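Local coordinates for protein gp18 (Listeria monocytogenes EGD-e, PDB 3GS9), which probably serves as a structural component of the phage tail and belongs to the prophage endopeptidase tail family, at residues P90-T95 / D168-V173. Numbering follows the deposited sequence.
Sequences PHIYYT and DNRHLV
I92 lays its CG2 methyl over the backbone of N169, with CG2 3.7 Å from N169 CA. Its other branch meets R170. CG1 of I92 sits at the edge of the R170 guanidinium, near the plane, 3.7 Å from NE. The R170 chain, extended from CG to NE, crosses I92 obliquely, and NH2 comes near I92 CD1. Next in line, Y93 meets L172 at about a right angle. The CD2 methyl of L172 approaches the ring obliquely and lies 3.5 Å from Y93 CD1. L151 and I154 of helix 150-161 also touch the Y93 side chain, and V165 and P167 touch both it and L172.

The 168-173 segment forms the turn and second strand of a beta-hairpin. A type II' turn from D168 to H171 joins strands 166-168 and 171-173, and N169 takes the positive phi (49°) of its first corner. The 90-95 segment leaves strand 83-90 and enters a 3-10 segment at I92. The contact sets the loop that leaves the N-terminal antiparallel sheet against the hairpin of the three-stranded mixed sheet 127-129, 171-173, 166-168.

No hydrogen bond crosses directly between the segments. The H91 ring presents its edge to the turn, with CE1 3.5 Å from N169 O. Its ND1 accepts a nearly straight bond from Y93 N (3.0 Å, 167°), although that donor is tilted out of the ring plane. Its NE2 bonds Q67 OE1, which also accepts from N169 N. The N169 side-chain amide accepts from E68 N at OD1 and donates to G66 O through ND2.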
# COMPACT_ATOMS: atom_id res chain seq x y z
N PRO A 90 19.96 14.39 -2.70
CA PRO A 90 18.84 15.19 -3.22
C PRO A 90 19.15 16.68 -3.34
O PRO A 90 19.88 17.25 -2.52
CB PRO A 90 17.75 15.00 -2.16
CG PRO A 90 18.10 13.66 -1.54
CD PRO A 90 19.59 13.66 -1.47
N HIS A 91 18.61 17.28 -4.38
CA HIS A 91 18.72 18.72 -4.60
C HIS A 91 18.30 19.51 -3.34
O HIS A 91 17.41 19.11 -2.61
CB HIS A 91 17.88 19.10 -5.80
CG HIS A 91 18.10 20.51 -6.21
ND1 HIS A 91 17.33 21.54 -5.72
CD2 HIS A 91 19.02 21.08 -7.02
CE1 HIS A 91 17.75 22.68 -6.24
NE2 HIS A 91 18.77 22.43 -7.04
N ILE A 92 18.96 20.64 -3.10
CA ILE A 92 18.68 21.50 -1.94
C ILE A 92 17.20 21.89 -1.78
O ILE A 92 16.73 22.09 -0.68
CB ILE A 92 19.60 22.77 -1.99
CG1 ILE A 92 19.60 23.47 -0.64
CG2 ILE A 92 19.26 23.65 -3.17
CD1 ILE A 92 20.35 22.71 0.39
N TYR A 93 16.45 21.91 -2.89
CA TYR A 93 15.00 22.17 -2.82
C TYR A 93 14.33 21.30 -1.78
O TYR A 93 13.52 21.79 -1.00
CB TYR A 93 14.38 21.91 -4.17
CG TYR A 93 12.87 21.90 -4.17
CD1 TYR A 93 12.16 23.06 -3.85
CD2 TYR A 93 12.17 20.77 -4.53
CE1 TYR A 93 10.77 23.07 -3.83
CE2 TYR A 93 10.78 20.77 -4.54
CZ TYR A 93 10.09 21.94 -4.20
OH TYR A 93 8.71 21.94 -4.23
N TYR A 94 14.68 20.03 -1.77
CA TYR A 94 14.00 19.03 -0.90
C TYR A 94 14.22 19.24 0.59
O TYR A 94 13.46 18.73 1.42
CB TYR A 94 14.33 17.61 -1.33
CG TYR A 94 13.67 17.33 -2.64
CD1 TYR A 94 12.33 17.12 -2.70
CD2 TYR A 94 14.38 17.42 -3.82
CE1 TYR A 94 11.67 16.92 -3.91
CE2 TYR A 94 13.75 17.21 -5.06
CZ TYR A 94 12.39 16.96 -5.08
OH TYR A 94 11.71 16.75 -6.24
N THR A 95 15.23 20.06 0.93
CA THR A 95 15.43 20.43 2.33
C THR A 95 14.34 21.34 2.91
O THR A 95 14.33 21.55 4.10
CB THR A 95 16.84 21.07 2.61
OG1 THR A 95 16.94 22.38 2.03
CG2 THR A 95 17.96 20.13 2.11
N ASP A 168 15.79 26.89 -8.69
CA ASP A 168 17.21 27.25 -8.96
C ASP A 168 17.86 27.43 -7.58
O ASP A 168 17.70 28.46 -6.93
CB ASP A 168 17.32 28.54 -9.80
CG ASP A 168 18.73 28.99 -10.01
OD1 ASP A 168 19.67 28.26 -9.61
OD2 ASP A 168 18.93 30.10 -10.57
N ASN A 169 18.55 26.39 -7.11
CA ASN A 169 18.90 26.28 -5.69
C ASN A 169 17.68 26.55 -4.83
O ASN A 169 16.68 25.83 -5.02
CB ASN A 169 20.15 27.09 -5.40
CG ASN A 169 21.34 26.51 -6.17
OD1 ASN A 169 21.68 25.36 -5.94
ND2 ASN A 169 21.90 27.24 -7.12
N ARG A 170 17.73 27.51 -3.91
CA ARG A 170 16.57 27.76 -3.05
C ARG A 170 15.67 28.87 -3.60
O ARG A 170 14.81 29.38 -2.89
CB ARG A 170 17.01 28.11 -1.64
CG ARG A 170 17.79 27.04 -0.93
CD ARG A 170 18.29 27.64 0.41
NE ARG A 170 19.22 26.75 1.06
CZ ARG A 170 19.74 26.95 2.27
NH1 ARG A 170 19.42 28.04 2.98
NH2 ARG A 170 20.58 26.05 2.76
N HIS A 171 15.83 29.24 -4.86
CA HIS A 171 14.93 30.20 -5.47
C HIS A 171 13.94 29.42 -6.32
O HIS A 171 14.32 28.80 -7.32
CB HIS A 171 15.68 31.25 -6.29
CG HIS A 171 14.76 32.25 -6.92
ND1 HIS A 171 14.09 33.20 -6.19
CD2 HIS A 171 14.35 32.40 -8.20
CE1 HIS A 171 13.34 33.92 -7.00
NE2 HIS A 171 13.48 33.45 -8.23
N LEU A 172 12.66 29.56 -5.97
CA LEU A 172 11.55 28.81 -6.55
C LEU A 172 10.70 29.63 -7.52
O LEU A 172 10.07 30.63 -7.14
CB LEU A 172 10.64 28.25 -5.46
CG LEU A 172 11.28 27.60 -4.23
CD1 LEU A 172 10.24 27.14 -3.25
CD2 LEU A 172 12.22 26.48 -4.66
N VAL A 173 10.74 29.21 -8.78
CA VAL A 173 9.97 29.82 -9.85
C VAL A 173 8.70 29.03 -10.10
O VAL A 173 8.78 27.83 -10.38
CB VAL A 173 10.80 29.93 -11.13
CG1 VAL A 173 9.94 30.50 -12.21
CG2 VAL A 173 12.05 30.81 -10.88